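Local coordinates for protein FMN-dependent NADH:quinone oxidoreductase 1 (Bacillus anthracis, PDB 3U7I) that probably uses FMN to pass electrons from NADH to quinones, and also cleaves the azo bond of aromatic azo dyes reductively, at residues C[13-16]-C[20-23]; C[24-29]-C[145-150]. All blocks are in the same frame, centred on the assembly; numbering follows the deposited sequence. Where two conformers were deposited one is given.

The two contacts illustrate how one helix, 22-37, can meet a loop at its first turn, beside the predicted FMN site, and a sheet just beyond it. Interaction 1 holds the loop after strand 6-11 against the start of this helix, where S21, V22 and S23 are the predicted FMN-binding residues. Interaction 2 packs the following turns on strand 143-149. Their centres lie 9 Å apart and they touch directly: S23 N is 3.7 Å from A149 CB, and S23 O is 3.8 Å from I147 CG2. I24, of the second contact, also reaches the first, its CD1 lying 3.8 Å from H13 CG. The hydrophobic seat of interaction 2 thus adjoins the predicted cofactor site.

Interaction 1 of 2, residues C[13-16]-C[20-23]; sequences HPKV and SSVS
This is a buried contact in which the H13 imidazole, in the loop that leaves strand 6-11, lies against the side chains of S21 and S23 at the start of helix 22-37. The two serines meet the ring differently. S23 OG comes in at the ring edge, near its plane, whereas S21 OG approaches obliquely, 3.3 Å from H13 NE2, with S21 CB also near, 3.5 Å from H13 NE2. The nearest neighbour of S23 OG across the contact is a ring carbon, H13 CD2 at 3.1 Å, and no polar partner is found for this buried hydroxyl in the model.

A bond within 13-16 helps fix how the imidazole is turned. H13 begins a type I turn closed by V16 N donating to H13 O at 2.8 Å, and within that turn K15 N donates to H13 ND1 at 3.1 Å. This second bond is nearly straight (166°) and lies 13° out of the ring plane. With CG anti to the backbone N (chi1 -154°) and ND1 engaged, the far side of the ring, NE2 with its neighbouring carbons, is turned to the serines. K15 adds a looser touch, its CD lying 4.1 Å from S21 OG, while its extended chain carries NZ to a salt bridge with E66 of the second subunit.

A loop after the first strand, running into the first helix, with the predicted FMN-binding residues at the junction, is characteristic of the flavodoxin-like fold.

Interaction 2 of 2, residues C[24-29]-C[145-150]; sequences IKVFKH and LVIQAS
I147 meets V26 and F27 in a buried apolar contact that shows how a helix segment packs on one strand of the central parallel sheet through three side chains. Along 145-150, L145 and V146 come first, inside the sheet, their backbones hydrogen-bonded to the flanking strands, L145 to Y98 and I100 in 97-103 and V146 to Q183 and V185 in 181-187.

At I147, whose backbone is also hydrogen-bonded to I100, the chain turns a side chain toward the helix, and its two branches divide the work. With CG2 anti to the backbone N, the gamma methyl lies 4.0 Å from V26 CG1, the two side chains passing at a slant. The longer branch reaches F27 instead: I147 CD1 is 3.7 Å from F27 CA and 4.0 Å from F27 CB. That methyl lies at the edge of the F27 ring, near its plane, and not over a face. I147 was deposited in two conformers, and these distances belong to the one given. F27 CG, anti to its own N (chi1 160°), leads the ring away from I147, while the side chain also packs on V101 of strand 97-103. V26 reaches A202 and V206 of helix 195-214.

Beyond I147, Q148 has its amide hydrogen-bonded to S166 and E164; A149 again points toward the helix, packing near S23; S150 OG is hydrogen-bonded to G152 O.

Between 24-29 and 145-150 the closest approaches are carbon to carbon, which implies that burial of hydrocarbon and fit of shape, not polar pairing, account for this contact.

Interaction 1 of 2, residues C[13-16]-C[20-23]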
ATOM      1  N   HIS C  13      -3.307 -12.837   0.335  1.00 22.58           N
ATOM      2  CA  HIS C  13      -4.365 -13.043  -0.648  1.00 20.76           C
ATOM      3  C   HIS C  13      -5.751 -12.921  -0.014  1.00 20.37           C
ATOM      4  O   HIS C  13      -6.057 -13.628   0.929  1.00 20.96           O
ATOM      5  CB  HIS C  13      -4.225 -14.413  -1.316  1.00 21.98           C
ATOM      6  CG  HIS C  13      -4.819 -14.468  -2.690  1.00 22.25           C
ATOM      7  ND1 HIS C  13      -6.147 -14.193  -2.936  1.00 25.10           N
ATOM      8  CD2 HIS C  13      -4.262 -14.741  -3.893  1.00 22.57           C
ATOM      9  CE1 HIS C  13      -6.386 -14.303  -4.231  1.00 26.01           C
ATOM     10  NE2 HIS C  13      -5.260 -14.633  -4.835  1.00 25.80           N
ATOM     11  N   PRO C  14      -6.596 -12.015  -0.539  1.00 18.82           N
ATOM     12  CA  PRO C  14      -7.959 -11.853  -0.014  1.00 20.56           C
ATOM     13  C   PRO C  14      -8.781 -13.159   0.027  1.00 24.81           C
ATOM     14  O   PRO C  14      -9.695 -13.281   0.845  1.00 27.02           O
ATOM     15  CB  PRO C  14      -8.588 -10.850  -0.997  1.00 21.82           C
ATOM     16  CG  PRO C  14      -7.420 -10.039  -1.493  1.00 20.55           C
ATOM     17  CD  PRO C  14      -6.269 -11.019  -1.575  1.00 17.60           C
ATOM     18  N   LYS C  15      -8.474 -14.118  -0.842  1.00 22.89           N
ATOM     19  CA  LYS C  15      -9.222 -15.373  -0.862  1.00 26.76           C
ATOM     20  C   LYS C  15      -8.631 -16.422   0.082  1.00 31.18           C
ATOM     21  O   LYS C  15      -9.125 -17.551   0.156  1.00 31.33           O
ATOM     22  CB  LYS C  15      -9.309 -15.940  -2.279  1.00 26.71           C
ATOM     23  CG  LYS C  15     -10.140 -15.117  -3.246  1.00 24.53           C
ATOM     24  CD  LYS C  15     -10.515 -15.973  -4.426  1.00 29.66           C
ATOM     25  CE  LYS C  15     -11.250 -15.183  -5.469  1.00 37.85           C
ATOM     26  NZ  LYS C  15     -11.929 -16.106  -6.422  1.00 42.98           N
ATOM     27  N   VAL C  16      -7.563 -16.041   0.782  1.00 31.83           N
ATOM     28  CA  VAL C  16      -6.952 -16.861   1.832  1.00 33.98           C
ATOM     29  C   VAL C  16      -6.430 -18.228   1.349  1.00 40.63           C
ATOM     30  O   VAL C  16      -5.231 -18.400   1.133  1.00 38.85           O
ATOM     31  CB  VAL C  16      -7.916 -17.042   3.040  1.00 27.20           C
ATOM     32  CG1 VAL C  16      -7.185 -17.660   4.230  1.00 25.44           C
ATOM     33  CG2 VAL C  16      -8.540 -15.703   3.427  1.00 25.19           C
ATOM     34  N   SER C  20      -7.879 -22.173  -6.476  1.00 57.31           N
ATOM     35  CA  SER C  20      -7.895 -21.689  -7.855  1.00 53.62           C
ATOM     36  C   SER C  20      -7.068 -20.414  -8.092  1.00 50.48           C
ATOM     37  O   SER C  20      -6.957 -19.946  -9.227  1.00 50.42           O
ATOM     38  CB  SER C  20      -9.336 -21.452  -8.304  1.00 55.48           C
ATOM     39  OG  SER C  20      -9.944 -20.436  -7.523  1.00 54.84           O
ATOM     40  N   SER C  21      -6.498 -19.853  -7.026  1.00 45.74           N
ATOM     41  CA  SER C  21      -5.661 -18.657  -7.133  1.00 39.71           C
ATOM     42  C   SER C  21      -4.262 -19.031  -7.588  1.00 35.21           C
ATOM     43  O   SER C  21      -3.620 -19.885  -6.970  1.00 32.74           O
ATOM     44  CB  SER C  21      -5.569 -17.941  -5.785  1.00 37.23           C
ATOM     45  OG  SER C  21      -6.845 -17.514  -5.348  1.00 39.01           O
ATOM     46  N   VAL C  22      -3.788 -18.386  -8.655  1.00 32.25           N
ATOM     47  CA  VAL C  22      -2.456 -18.683  -9.196  1.00 31.55           C
ATOM     48  C   VAL C  22      -1.338 -18.617  -8.144  1.00 27.80           C
ATOM     49  O   VAL C  22      -0.527 -19.544  -8.032  1.00 25.70           O
ATOM     50  CB  VAL C  22      -2.107 -17.791 -10.400  1.00 29.24           C
ATOM     51  CG1 VAL C  22      -0.693 -18.085 -10.873  1.00 30.43           C
ATOM     52  CG2 VAL C  22      -3.099 -18.025 -11.528  1.00 26.81           C
ATOM     53  N   SER C  23      -1.306 -17.534  -7.369  1.00 24.03           N
ATOM     54  CA  SER C  23      -0.309 -17.384  -6.310  1.00 21.48           C
ATOM     55  C   SER C  23      -0.468 -18.438  -5.200  1.00 23.72           C
ATOM     56  O   SER C  23       0.514 -18.899  -4.624  1.00 24.85           O
ATOM     57  CB  SER C  23      -0.323 -15.966  -5.729  1.00 22.21           C
ATOM     58  OG  SER C  23      -1.564 -15.660  -5.121  1.00 23.52           O
TER

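Interaction 2 of 2, residues C[24-29]-C[145-150]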
ATOM      1  N   ILE C  24      -1.704 -18.824  -4.906  1.00 25.29           N
ATOM      2  CA  ILE C  24      -1.950 -19.868  -3.911  1.00 26.84           C
ATOM      3  C   ILE C  24      -1.515 -21.258  -4.419  1.00 29.28           C
ATOM      4  O   ILE C  24      -0.909 -22.021  -3.672  1.00 30.17           O
ATOM      5  CB  ILE C  24      -3.424 -19.868  -3.433  1.00 31.94           C
ATOM      6  CG1 ILE C  24      -3.754 -18.536  -2.735  1.00 31.28           C
ATOM      7  CG2 ILE C  24      -3.686 -21.040  -2.504  1.00 32.58           C
ATOM      8  CD1 ILE C  24      -5.242 -18.285  -2.490  1.00 30.98           C
ATOM      9  N   LYS C  25      -1.804 -21.571  -5.685  1.00 26.72           N
ATOM     10  CA  LYS C  25      -1.303 -22.801  -6.302  1.00 26.24           C
ATOM     11  C   LYS C  25       0.213 -22.865  -6.257  1.00 26.15           C
ATOM     12  O   LYS C  25       0.781 -23.884  -5.874  1.00 28.06           O
ATOM     13  CB  LYS C  25      -1.761 -22.937  -7.761  1.00 30.91           C
ATOM     14  CG  LYS C  25      -3.150 -23.499  -7.916  1.00 36.40           C
ATOM     15  CD  LYS C  25      -3.516 -23.754  -9.367  1.00 41.41           C
ATOM     16  CE  LYS C  25      -5.028 -23.916  -9.493  1.00 48.15           C
ATOM     17  NZ  LYS C  25      -5.448 -24.879 -10.555  1.00 54.50           N
ATOM     18  N   VAL C  26       0.868 -21.781  -6.663  1.00 26.56           N
ATOM     19  CA  VAL C  26       2.330 -21.741  -6.680  1.00 26.92           C
ATOM     20  C   VAL C  26       2.919 -21.880  -5.268  1.00 27.62           C
ATOM     21  O   VAL C  26       3.909 -22.583  -5.064  1.00 27.14           O
ATOM     22  CB  VAL C  26       2.844 -20.456  -7.362  1.00 24.97           C
ATOM     23  CG1 VAL C  26       4.368 -20.400  -7.339  1.00 25.85           C
ATOM     24  CG2 VAL C  26       2.320 -20.376  -8.792  1.00 23.58           C
ATOM     25  N   PHE C  27       2.296 -21.211  -4.299  1.00 28.74           N
ATOM     26  CA  PHE C  27       2.694 -21.327  -2.897  1.00 25.16           C
ATOM     27  C   PHE C  27       2.556 -22.757  -2.362  1.00 23.78           C
ATOM     28  O   PHE C  27       3.439 -23.259  -1.659  1.00 22.00           O
ATOM     29  CB  PHE C  27       1.878 -20.374  -2.011  1.00 24.27           C
ATOM     30  CG  PHE C  27       1.891 -20.760  -0.558  1.00 26.37           C
ATOM     31  CD1 PHE C  27       3.075 -20.727   0.165  1.00 21.70           C
ATOM     32  CD2 PHE C  27       0.730 -21.182   0.076  1.00 28.92           C
ATOM     33  CE1 PHE C  27       3.109 -21.098   1.496  1.00 21.58           C
ATOM     34  CE2 PHE C  27       0.754 -21.550   1.415  1.00 28.97           C
ATOM     35  CZ  PHE C  27       1.949 -21.511   2.124  1.00 23.90           C
ATOM     36  N   LYS C  28       1.436 -23.404  -2.672  1.00 23.12           N
ATOM     37  CA  LYS C  28       1.205 -24.766  -2.199  1.00 27.80           C
ATOM     38  C   LYS C  28       2.220 -25.739  -2.808  1.00 28.43           C
ATOM     39  O   LYS C  28       2.679 -26.683  -2.152  1.00 29.46           O
ATOM     40  CB  LYS C  28      -0.232 -25.198  -2.490  1.00 33.47           C
ATOM     41  CG  LYS C  28      -1.276 -24.458  -1.658  1.00 39.26           C
ATOM     42  CD  LYS C  28      -2.607 -24.360  -2.414  1.00 48.68           C
ATOM     43  CE  LYS C  28      -3.767 -24.921  -1.606  1.00 54.24           C
ATOM     44  NZ  LYS C  28      -3.550 -26.365  -1.286  1.00 58.24           N
ATOM     45  N   HIS C  29       2.591 -25.490  -4.058  1.00 29.11           N
ATOM     46  CA  HIS C  29       3.644 -26.262  -4.704  1.00 29.05           C
ATOM     47  C   HIS C  29       4.973 -26.022  -3.984  1.00 28.44           C
ATOM     48  O   HIS C  29       5.702 -26.974  -3.691  1.00 27.75           O
ATOM     49  CB  HIS C  29       3.757 -25.889  -6.182  1.00 27.53           C
ATOM     50  CG  HIS C  29       4.606 -26.831  -6.981  1.00 30.03           C
ATOM     51  ND1 HIS C  29       4.154 -28.060  -7.409  1.00 32.31           N
ATOM     52  CD2 HIS C  29       5.880 -26.720  -7.429  1.00 29.49           C
ATOM     53  CE1 HIS C  29       5.115 -28.667  -8.084  1.00 35.11           C
ATOM     54  NE2 HIS C  29       6.175 -27.878  -8.105  1.00 31.88           N
ATOM     55  N   LEU C 145      11.245 -14.800   0.638  1.00 18.06           N
ATOM     56  CA  LEU C 145      10.777 -15.207  -0.682  1.00 19.37           C
ATOM     57  C   LEU C 145       9.406 -14.596  -0.902  1.00 18.81           C
ATOM     58  O   LEU C 145       8.516 -14.729  -0.061  1.00 21.29           O
ATOM     59  CB  LEU C 145      10.693 -16.728  -0.796  1.00 21.25           C
ATOM     60  CG  LEU C 145      10.116 -17.268  -2.107  1.00 22.73           C
ATOM     61  CD1 LEU C 145      11.098 -17.076  -3.268  1.00 21.98           C
ATOM     62  CD2 LEU C 145       9.733 -18.740  -1.951  1.00 24.05           C
ATOM     63  N   VAL C 146       9.232 -13.911  -2.026  1.00 17.34           N
ATOM     64  CA  VAL C 146       7.934 -13.343  -2.366  1.00 15.70           C
ATOM     65  C   VAL C 146       7.340 -14.114  -3.543  1.00 17.28           C
ATOM     66  O   VAL C 146       8.017 -14.327  -4.550  1.00 18.54           O
ATOM     67  CB  VAL C 146       8.057 -11.848  -2.729  1.00 17.57           C
ATOM     68  CG1 VAL C 146       6.710 -11.297  -3.191  1.00 18.12           C
ATOM     69  CG2 VAL C 146       8.587 -11.057  -1.548  1.00 12.85           C
ATOM     70  N   ILE C 147       6.096 -14.562  -3.402  1.00 18.10           N
ATOM     71  CA  ILE C 147       5.396 -15.242  -4.487  0.70 20.03           C
ATOM     72  C   ILE C 147       4.289 -14.324  -4.997  1.00 19.67           C
ATOM     73  O   ILE C 147       3.268 -14.133  -4.334  1.00 20.88           O
ATOM     74  CB  ILE C 147       4.794 -16.600  -4.021  0.70 19.87           C
ATOM     75  CG1 ILE C 147       5.920 -17.591  -3.692  0.70 19.85           C
ATOM     76  CG2 ILE C 147       3.876 -17.174  -5.094  0.70 19.93           C
ATOM     77  CD1 ILE C 147       5.439 -18.873  -3.043  0.70 20.06           C
ATOM     78  N   GLN C 148       4.477 -13.778  -6.193  1.00 19.01           N
ATOM     79  CA  GLN C 148       3.544 -12.785  -6.742  1.00 19.10           C
ATOM     80  C   GLN C 148       2.914 -13.206  -8.064  1.00 20.23           C
ATOM     81  O   GLN C 148       3.626 -13.485  -9.031  1.00 24.61           O
ATOM     82  CB  GLN C 148       4.260 -11.435  -6.927  1.00 19.59           C
ATOM     83  CG  GLN C 148       3.429 -10.332  -7.599  1.00 18.80           C
ATOM     84  CD  GLN C 148       4.210  -9.027  -7.746  1.00 21.09           C
ATOM     85  OE1 GLN C 148       4.193  -8.176  -6.848  1.00 25.41           O
ATOM     86  NE2 GLN C 148       4.906  -8.866  -8.873  1.00 19.53           N
ATOM     87  N   ALA C 149       1.582 -13.242  -8.106  1.00 19.79           N
ATOM     88  CA  ALA C 149       0.849 -13.513  -9.344  1.00 20.71           C
ATOM     89  C   ALA C 149       0.346 -12.200  -9.896  1.00 24.04           C
ATOM     90  O   ALA C 149      -0.186 -11.379  -9.143  1.00 25.19           O
ATOM     91  CB  ALA C 149      -0.328 -14.447  -9.088  1.00 21.21           C
ATOM     92  N   SER C 150       0.502 -11.992 -11.205  1.00 23.80           N
ATOM     93  CA  SER C 150       0.100 -10.732 -11.822  1.00 22.40           C
ATOM     94  C   SER C 150      -0.459 -10.953 -13.212  1.00 26.04           C
ATOM     95  O   SER C 150      -0.049 -11.877 -13.915  1.00 25.72           O
ATOM     96  CB  SER C 150       1.278  -9.744 -11.881  1.00 22.05           C
ATOM     97  OG  SER C 150       2.363 -10.244 -12.658  1.00 22.56           O
TER